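Long-range contacts in BIFUNCTIONAL PROTEIN Proline utilization A (PutA) (Corynebacterium freiburgense, PDB 5UX5), which catalyses both steps of proline oxidation to glutamate, joining an FAD-dependent proline dehydrogenase and an NAD-dependent aldehyde dehydrogenase in one chain: residues F467-S472 against E556-I561; Q536-V541 against E628-A633; M542-G547 against Y755-S760. All blocks are in the same frame, centred on the assembly; numbering follows the deposited sequence.

Contact 1 (F467-S472 against E556-I561)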
loop_
_atom_site.group_PDB
_atom_site.type_symbol
_atom_site.label_atom_id
_atom_site.label_comp_id
_atom_site.label_asym_id
_atom_site.label_seq_id
_atom_site.Cartn_x
_atom_site.Cartn_y
_atom_site.Cartn_z
ATOM N N PHE A 467 3.001 -7.340 14.375
ATOM C CA PHE A 467 3.746 -8.473 13.833
ATOM C C PHE A 467 4.541 -8.089 12.577
ATOM O O PHE A 467 5.743 -8.368 12.484
ATOM C CB PHE A 467 2.838 -9.644 13.502
ATOM C CG PHE A 467 3.568 -10.711 12.772
ATOM C CD1 PHE A 467 4.391 -11.585 13.466
ATOM C CD2 PHE A 467 3.528 -10.777 11.389
ATOM C CE1 PHE A 467 5.109 -12.540 12.810
ATOM C CE2 PHE A 467 4.252 -11.733 10.717
ATOM C CZ PHE A 467 5.044 -12.619 11.431
ATOM N N ASN A 468 3.875 -7.526 11.564
ATOM C CA ASN A 468 4.588 -7.071 10.371
ATOM C C ASN A 468 5.499 -5.905 10.702
ATOM O O ASN A 468 5.110 -4.995 11.436
ATOM C CB ASN A 468 3.614 -6.670 9.280
ATOM C CG ASN A 468 2.842 -7.837 8.761
ATOM O OD1 ASN A 468 1.696 -8.088 9.170
ATOM N ND2 ASN A 468 3.488 -8.613 7.885
ATOM N N ALA A 469 6.733 -5.960 10.202
ATOM C CA ALA A 469 7.673 -4.851 10.366
ATOM C C ALA A 469 7.137 -3.578 9.713
ATOM O O ALA A 469 6.610 -3.614 8.594
ATOM C CB ALA A 469 9.021 -5.224 9.747
ATOM N N SER A 470 7.273 -2.436 10.400
ATOM C CA SER A 470 6.683 -1.206 9.864
ATOM C C SER A 470 7.656 -0.484 8.941
ATOM O O SER A 470 8.865 -0.453 9.180
ATOM C CB SER A 470 6.236 -0.244 10.971
ATOM O OG SER A 470 7.282 0.052 11.866
ATOM N N ASP A 471 7.108 0.107 7.886
ATOM C CA ASP A 471 7.895 0.830 6.892
ATOM C C ASP A 471 8.448 2.136 7.450
ATOM O O ASP A 471 7.990 2.664 8.470
ATOM C CB ASP A 471 7.047 1.170 5.669
ATOM C CG ASP A 471 6.636 -0.039 4.902
ATOM O OD1 ASP A 471 7.237 -1.090 5.146
ATOM O OD2 ASP A 471 5.736 0.063 4.041
ATOM N N SER A 472 9.412 2.685 6.713
ATOM C CA SER A 472 9.958 3.991 7.036
ATOM C C SER A 472 8.893 5.071 6.827
ATOM O O SER A 472 8.136 5.021 5.864
ATOM C CB SER A 472 11.196 4.240 6.177
ATOM O OG SER A 472 12.164 3.213 6.372
ATOM N N GLU A 556 10.108 -3.444 0.633
ATOM C CA GLU A 556 10.745 -4.715 0.323
ATOM C C GLU A 556 11.662 -5.155 1.445
ATOM O O GLU A 556 11.778 -6.359 1.725
ATOM C CB GLU A 556 11.520 -4.620 -0.993
ATOM C CG GLU A 556 12.006 -5.968 -1.424
ATOM C CD GLU A 556 12.860 -5.974 -2.655
ATOM O OE1 GLU A 556 12.695 -5.087 -3.521
ATOM O OE2 GLU A 556 13.676 -6.910 -2.768
ATOM N N VAL A 557 12.328 -4.192 2.090
ATOM C CA VAL A 557 13.133 -4.508 3.263
ATOM C C VAL A 557 12.222 -4.983 4.392
ATOM O O VAL A 557 12.579 -5.868 5.180
ATOM C CB VAL A 557 13.996 -3.293 3.654
ATOM C CG1 VAL A 557 14.725 -3.545 4.981
ATOM C CG2 VAL A 557 14.979 -2.990 2.528
ATOM N N SER A 558 11.028 -4.402 4.488
ATOM C CA SER A 558 10.086 -4.891 5.476
ATOM C C SER A 558 9.661 -6.312 5.163
ATOM O O SER A 558 9.574 -7.145 6.079
ATOM C CB SER A 558 8.890 -3.962 5.574
ATOM O OG SER A 558 9.365 -2.735 6.104
ATOM N N GLU A 559 9.409 -6.606 3.877
ATOM C CA GLU A 559 9.056 -7.958 3.479
ATOM C C GLU A 559 10.164 -8.935 3.861
ATOM O O GLU A 559 9.894 -10.042 4.353
ATOM C CB GLU A 559 8.747 -8.004 1.975
ATOM C CG GLU A 559 7.910 -9.222 1.511
ATOM C CD GLU A 559 7.563 -9.210 0.017
ATOM O OE1 GLU A 559 8.259 -8.530 -0.741
ATOM O OE2 GLU A 559 6.583 -9.859 -0.415
ATOM N N ALA A 560 11.424 -8.544 3.647
ATOM C CA ALA A 560 12.518 -9.450 3.970
ATOM C C ALA A 560 12.595 -9.691 5.472
ATOM O O ALA A 560 12.907 -10.799 5.914
ATOM C CB ALA A 560 13.842 -8.899 3.438
ATOM N N ILE A 561 12.334 -8.665 6.278
ATOM C CA ILE A 561 12.297 -8.881 7.716
ATOM C C ILE A 561 11.096 -9.752 8.102
ATOM O O ILE A 561 11.216 -10.689 8.907
ATOM C CB ILE A 561 12.333 -7.523 8.439
ATOM C CG1 ILE A 561 13.672 -6.853 8.109
ATOM C CG2 ILE A 561 12.225 -7.712 9.947
ATOM C CD1 ILE A 561 13.833 -5.406 8.517
#

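Contact 2 (Q536-V541 against E628-A633)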
loop_
_atom_site.group_PDB
_atom_site.type_symbol
_atom_site.label_atom_id
_atom_site.label_comp_id
_atom_site.label_asym_id
_atom_site.label_seq_id
_atom_site.Cartn_x
_atom_site.Cartn_y
_atom_site.Cartn_z
ATOM N N GLN A 536 19.123 0.941 5.957
ATOM C CA GLN A 536 19.606 2.024 5.120
ATOM C C GLN A 536 20.712 1.583 4.185
ATOM O O GLN A 536 20.789 2.080 3.056
ATOM C CB GLN A 536 20.042 3.202 5.983
ATOM C CG GLN A 536 18.891 4.145 6.192
ATOM C CD GLN A 536 18.759 4.608 7.609
ATOM O OE1 GLN A 536 19.582 5.390 8.124
ATOM N NE2 GLN A 536 17.711 4.117 8.273
ATOM N N ASP A 537 21.560 0.653 4.613
ATOM C CA ASP A 537 22.492 0.049 3.671
ATOM C C ASP A 537 21.738 -0.687 2.557
ATOM O O ASP A 537 22.132 -0.624 1.384
ATOM C CB ASP A 537 23.448 -0.893 4.403
ATOM C CG ASP A 537 24.347 -0.171 5.371
ATOM O OD1 ASP A 537 25.299 0.481 4.898
ATOM O OD2 ASP A 537 24.116 -0.260 6.600
ATOM N N LEU A 538 20.661 -1.412 2.901
ATOM C CA LEU A 538 19.926 -2.103 1.852
ATOM C C LEU A 538 19.315 -1.096 0.895
ATOM O O LEU A 538 19.381 -1.277 -0.319
ATOM C CB LEU A 538 18.851 -3.040 2.430
ATOM C CG LEU A 538 19.347 -4.254 3.240
ATOM C CD1 LEU A 538 18.195 -5.009 3.874
ATOM C CD2 LEU A 538 20.193 -5.174 2.424
ATOM N N LEU A 539 18.737 -0.015 1.423
ATOM C CA LEU A 539 18.168 1.019 0.558
ATOM C C LEU A 539 19.233 1.603 -0.372
ATOM O O LEU A 539 18.989 1.808 -1.569
ATOM C CB LEU A 539 17.507 2.105 1.410
ATOM C CG LEU A 539 16.252 1.617 2.149
ATOM C CD1 LEU A 539 15.605 2.703 2.987
ATOM C CD2 LEU A 539 15.248 1.026 1.167
ATOM N N GLY A 540 20.421 1.868 0.168
ATOM C CA GLY A 540 21.507 2.363 -0.655
ATOM C C GLY A 540 21.797 1.485 -1.854
ATOM O O GLY A 540 21.929 1.977 -2.973
ATOM N N VAL A 541 21.933 0.172 -1.637
ATOM C CA VAL A 541 22.291 -0.685 -2.771
ATOM C C VAL A 541 21.092 -0.930 -3.685
ATOM O O VAL A 541 21.254 -1.073 -4.904
ATOM C CB VAL A 541 22.920 -2.016 -2.327
ATOM C CG1 VAL A 541 21.868 -2.953 -1.714
ATOM C CG2 VAL A 541 23.657 -2.660 -3.512
ATOM N N GLU A 628 24.980 -9.411 -1.752
ATOM C CA GLU A 628 26.125 -9.296 -0.861
ATOM C C GLU A 628 25.801 -8.440 0.358
ATOM O O GLU A 628 26.127 -8.819 1.491
ATOM C CB GLU A 628 27.322 -8.744 -1.609
ATOM C CG GLU A 628 27.965 -9.692 -2.599
ATOM C CD GLU A 628 28.728 -10.807 -1.915
ATOM O OE1 GLU A 628 29.011 -10.660 -0.705
ATOM O OE2 GLU A 628 29.049 -11.823 -2.585
ATOM N N VAL A 629 25.143 -7.295 0.153
ATOM C CA VAL A 629 24.803 -6.427 1.280
ATOM C C VAL A 629 23.850 -7.149 2.221
ATOM O O VAL A 629 24.017 -7.102 3.445
ATOM C CB VAL A 629 24.244 -5.075 0.788
ATOM C CG1 VAL A 629 23.781 -4.201 1.954
ATOM C CG2 VAL A 629 25.273 -4.346 -0.035
ATOM N N ALA A 630 22.839 -7.830 1.665
ATOM C CA ALA A 630 21.924 -8.622 2.495
ATOM C C ALA A 630 22.664 -9.720 3.252
ATOM O O ALA A 630 22.384 -9.968 4.432
ATOM C CB ALA A 630 20.824 -9.243 1.637
ATOM N N LEU A 631 23.648 -10.357 2.613
ATOM C CA LEU A 631 24.328 -11.466 3.274
ATOM C C LEU A 631 25.006 -11.025 4.567
ATOM O O LEU A 631 25.108 -11.826 5.508
ATOM C CB LEU A 631 25.359 -12.109 2.344
ATOM C CG LEU A 631 25.771 -13.496 2.861
ATOM C CD1 LEU A 631 24.570 -14.408 2.741
ATOM C CD2 LEU A 631 26.991 -14.070 2.148
ATOM N N THR A 632 25.456 -9.761 4.648
ATOM C CA THR A 632 26.170 -9.333 5.850
ATOM C C THR A 632 25.259 -9.359 7.077
ATOM O O THR A 632 25.747 -9.565 8.192
ATOM C CB THR A 632 26.809 -7.932 5.674
ATOM O OG1 THR A 632 25.808 -6.915 5.541
ATOM C CG2 THR A 632 27.679 -7.879 4.465
ATOM N N ALA A 633 23.938 -9.194 6.891
ATOM C CA ALA A 633 23.015 -9.299 8.019
ATOM C C ALA A 633 22.909 -10.740 8.517
ATOM O O ALA A 633 22.961 -10.991 9.725
ATOM C CB ALA A 633 21.640 -8.779 7.624
#

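Contact 3 (M542-G547 against Y755-S760)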
loop_
_atom_site.group_PDB
_atom_site.type_symbol
_atom_site.label_atom_id
_atom_site.label_comp_id
_atom_site.label_asym_id
_atom_site.label_seq_id
_atom_site.Cartn_x
_atom_site.Cartn_y
_atom_site.Cartn_z
ATOM N N MET A 542 19.879 -0.973 -3.129
ATOM C CA MET A 542 18.708 -1.213 -3.957
ATOM C C MET A 542 18.392 -0.039 -4.856
ATOM O O MET A 542 17.903 -0.247 -5.968
ATOM C CB MET A 542 17.501 -1.530 -3.089
ATOM C CG MET A 542 17.669 -2.816 -2.365
ATOM S SD MET A 542 16.535 -3.048 -0.993
ATOM C CE MET A 542 15.083 -3.660 -1.823
ATOM N N THR A 543 18.655 1.197 -4.406
ATOM C CA THR A 543 18.331 2.371 -5.221
ATOM C C THR A 543 19.378 2.640 -6.298
ATOM O O THR A 543 19.063 3.306 -7.288
ATOM C CB THR A 543 18.126 3.622 -4.344
ATOM O OG1 THR A 543 19.236 3.809 -3.460
ATOM C CG2 THR A 543 16.862 3.499 -3.491
ATOM N N HIS A 544 20.588 2.086 -6.165
ATOM C CA HIS A 544 21.617 2.227 -7.192
ATOM C C HIS A 544 21.693 0.979 -8.076
ATOM O O HIS A 544 21.371 1.041 -9.268
ATOM C CB HIS A 544 22.959 2.541 -6.533
ATOM C CG HIS A 544 22.963 3.869 -5.847
ATOM N ND1 HIS A 544 22.687 4.012 -4.503
ATOM C CD2 HIS A 544 23.151 5.120 -6.328
ATOM C CE1 HIS A 544 22.719 5.291 -4.185
ATOM N NE2 HIS A 544 22.998 5.984 -5.274
ATOM N N GLU A 545 22.093 -0.171 -7.515
ATOM C CA GLU A 545 22.292 -1.356 -8.345
ATOM C C GLU A 545 20.981 -1.830 -8.951
ATOM O O GLU A 545 20.919 -2.137 -10.146
ATOM C CB GLU A 545 22.947 -2.474 -7.549
ATOM C CG GLU A 545 23.443 -3.602 -8.442
ATOM C CD GLU A 545 23.879 -4.820 -7.682
ATOM O OE1 GLU A 545 24.917 -5.418 -8.043
ATOM O OE2 GLU A 545 23.192 -5.166 -6.705
ATOM N N ALA A 546 19.921 -1.905 -8.146
ATOM C CA ALA A 546 18.632 -2.352 -8.665
ATOM C C ALA A 546 17.824 -1.234 -9.315
ATOM O O ALA A 546 16.923 -1.528 -10.104
ATOM C CB ALA A 546 17.807 -2.998 -7.546
ATOM N N GLY A 547 18.134 0.032 -9.049
ATOM C CA GLY A 547 17.416 1.112 -9.704
ATOM C C GLY A 547 16.007 1.369 -9.203
ATOM O O GLY A 547 15.194 1.926 -9.947
ATOM N N TYR A 755 16.020 8.008 -12.484
ATOM C CA TYR A 755 16.706 6.927 -11.785
ATOM C C TYR A 755 16.162 6.765 -10.370
ATOM O O TYR A 755 15.666 7.713 -9.756
ATOM C CB TYR A 755 18.220 7.179 -11.734
ATOM C CG TYR A 755 18.865 7.100 -13.088
ATOM C CD1 TYR A 755 19.000 5.883 -13.744
ATOM C CD2 TYR A 755 19.285 8.258 -13.747
ATOM C CE1 TYR A 755 19.558 5.814 -15.010
ATOM C CE2 TYR A 755 19.835 8.195 -15.000
ATOM C CZ TYR A 755 19.967 6.975 -15.630
ATOM O OH TYR A 755 20.526 6.920 -16.882
ATOM N N GLY A 756 16.268 5.539 -9.847
ATOM C CA GLY A 756 15.746 5.275 -8.516
ATOM C C GLY A 756 16.466 6.028 -7.416
ATOM O O GLY A 756 15.872 6.287 -6.368
ATOM N N HIS A 757 17.715 6.428 -7.648
ATOM C CA HIS A 757 18.507 7.095 -6.626
ATOM C C HIS A 757 18.251 8.603 -6.572
ATOM O O HIS A 757 18.926 9.309 -5.814
ATOM C CB HIS A 757 19.998 6.832 -6.857
ATOM C CG HIS A 757 20.526 7.448 -8.114
ATOM N ND1 HIS A 757 20.777 6.716 -9.258
ATOM C CD2 HIS A 757 20.803 8.737 -8.428
ATOM C CE1 HIS A 757 21.219 7.518 -10.210
ATOM N NE2 HIS A 757 21.236 8.750 -9.733
ATOM N N GLU A 758 17.293 9.101 -7.351
ATOM C CA GLU A 758 16.898 10.505 -7.337
ATOM C C GLU A 758 15.586 10.643 -6.571
ATOM O O GLU A 758 14.545 10.178 -7.039
ATOM C CB GLU A 758 16.749 11.040 -8.763
ATOM C CG GLU A 758 18.060 11.417 -9.457
ATOM C CD GLU A 758 18.855 12.504 -8.717
ATOM O OE1 GLU A 758 18.263 13.278 -7.930
ATOM O OE2 GLU A 758 20.088 12.582 -8.920
ATOM N N LEU A 759 15.628 11.332 -5.428
ATOM C CA LEU A 759 14.464 11.427 -4.542
ATOM C C LEU A 759 13.190 11.863 -5.255
ATOM O O LEU A 759 12.093 11.444 -4.863
ATOM C CB LEU A 759 14.753 12.400 -3.404
ATOM C CG LEU A 759 15.785 11.924 -2.392
ATOM C CD1 LEU A 759 16.230 13.087 -1.495
ATOM C CD2 LEU A 759 15.141 10.814 -1.574
ATOM N N SER A 760 13.306 12.677 -6.304
ATOM C CA SER A 760 12.126 13.208 -6.974
ATOM C C SER A 760 11.467 12.207 -7.896
ATOM O O SER A 760 10.304 12.420 -8.255
ATOM C CB SER A 760 12.475 14.456 -7.783
ATOM O OG SER A 760 13.541 14.211 -8.673
#

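Contact 1 (F467-S472 against E556-I561)
Ser558 on helix 556-561 meets two residues of the loop 467-472. Its OG donates a hydrogen bond of 2.9 Å to Asp471 OD1. The hydroxyl comes in nearly along the C-O axis of that oxygen. Asp471 CG lies beside its own backbone N (chi1 -67°), and this swings the carboxylate over to the serine. Ser558 OG has a second polar partner in Arg535, so the hydroxyl joins the acid to a nearby guanidinium group. The rest of Ser558 packs on Ala469. Ser558 CB lies 3.8 Å from Ala469 O and 4.4 Å from Ala469 CB. One helical turn later comes Ile561. It touches by its CG2 branch, which sits anti to the backbone N and lies 4.1 Å from Ala469 CB. The Ala469 methyl sits near both Ser558 O and this branch. This is an extended loop laid across a helix face. Asp562 accepts hydrogen bonds from Ala469 N and Asn468 ND2, and Asp554 is hydrogen-bonded to Ser472 OG, so helix 550-574 holds the loop at several points. Ile561 also packs on Ala528 and Leu531 of helix 517-533, and Trp315 of the proline dehydrogenase region bonds Asp471 O.

Contact 2 (Q536-V541 against E628-A633)
Val629 faces helix 536-541, and its atoms make most of the contact. Its CB lies 4.1 Å from Val541 CG1. From there the side chain forks. CG1 sits anti to the backbone N (chi1 176°) and runs to Leu538, where it meets CD2 at 3.7 Å. The same methyl lies 4.0 Å from Asp537 O and close to Asp537 CB. CG2 goes the other way, to Val541. It stands 4.0 Å from Val541 CB, with both methyls of Val541 near it. The two valines meet tip to tip, whereas Leu538 passes alongside Val629, the two pointing opposite ways.

The short helical segments run antiparallel, at 168°, with axes 9.7 Å apart. Helix 624-636 joins the parallel strands 614-618 and 644-646 of the NAD-binding, Rossmann-type part of the aldehyde dehydrogenase. It is the helix of a beta-alpha-beta crossover, and helix 535-544 packs against it.

Leu538 CD2 goes on past Val629 to Ala630, lying 3.8 Å from Ala630 N and 4.2 Å from Ala630 CB. On the backbone side, Val629 O accepts two bonds from Thr632, one from N and one from OG1. Thr632 OG1 lies 16° off the carbonyl plane. Pro491 also touches Val629, and Pro489 touches Val541.

Contact 3 (M542-G547 against Y755-S760)
His544 and His757 set their rings nearly parallel, with planes at 7°. The rings are slid apart, and their centroids are 5.3 Å from each other, so they barely overlap. The closer touch is between the His544 ring and the CB of His757. His757 CB lies 3.5 Å from His544 NE2 and slightly further from His544 CD2. It approaches obliquely. The two side chains cross at about a right angle although their planes nearly agree. His544 ND1 is hydrogen-bonded to Gly540 O, one turn back in its own helix. That bond limits the rotation of the ring and turns its NE2 side to His757. His544 NE2 and His757 ND1 are 4.6 Å apart, which would probably disfavour a charge on both rings at once.

His757 CG sits between its backbone N and carbonyl carbon (chi1 66°). This turns the ring over its own backbone, its end leading away from helix 535-544, with Thr543 O at the ring edge, near its plane. Thr543 itself presents carbon to the loop. Its CB is 4.0 Å from Gly756 O, with CG2 close by. Its OG1 is hydrogen-bonded to Leu539 O in the same helix.

Gly756 lets the backbones come close. Gly547 O lies 3.7 Å from Gly756 CA, where there is no side chain to intervene. Gly547 has a positive phi of 74°, a conformation that suits glycine. Across from it, Tyr755 to Glu758 form a type I beta turn, closed by a bond of 3.2 Å from Glu758 N to Tyr755 O. The whole is a beta turn docked on the C-terminal end of a helix, where a glycine of positive phi leads the chain out of helical geometry. Here it joins two parts of the aldehyde dehydrogenase region that are about 200 residues apart in sequence.

Overall arrangement
Contacts 2 and 3 share helix 535-544. Contact 2 uses its body and contact 3 its C-terminal end, with centres 14 Å apart. Contact 1 lies on the next helix, 550-574, about 14 Å from contact 2 and 19 Å from contact 3, centre to centre. Val557 joins the two helices, packing on Leu538 and on Met542. Along the chain all three first segments come before all three second ones, in the same order, so the contacts cross. Two consecutive helices of the aldehyde dehydrogenase region thus gather an earlier loop, a helix of the NAD-binding part and a late turn, tying distant parts of the sequence together.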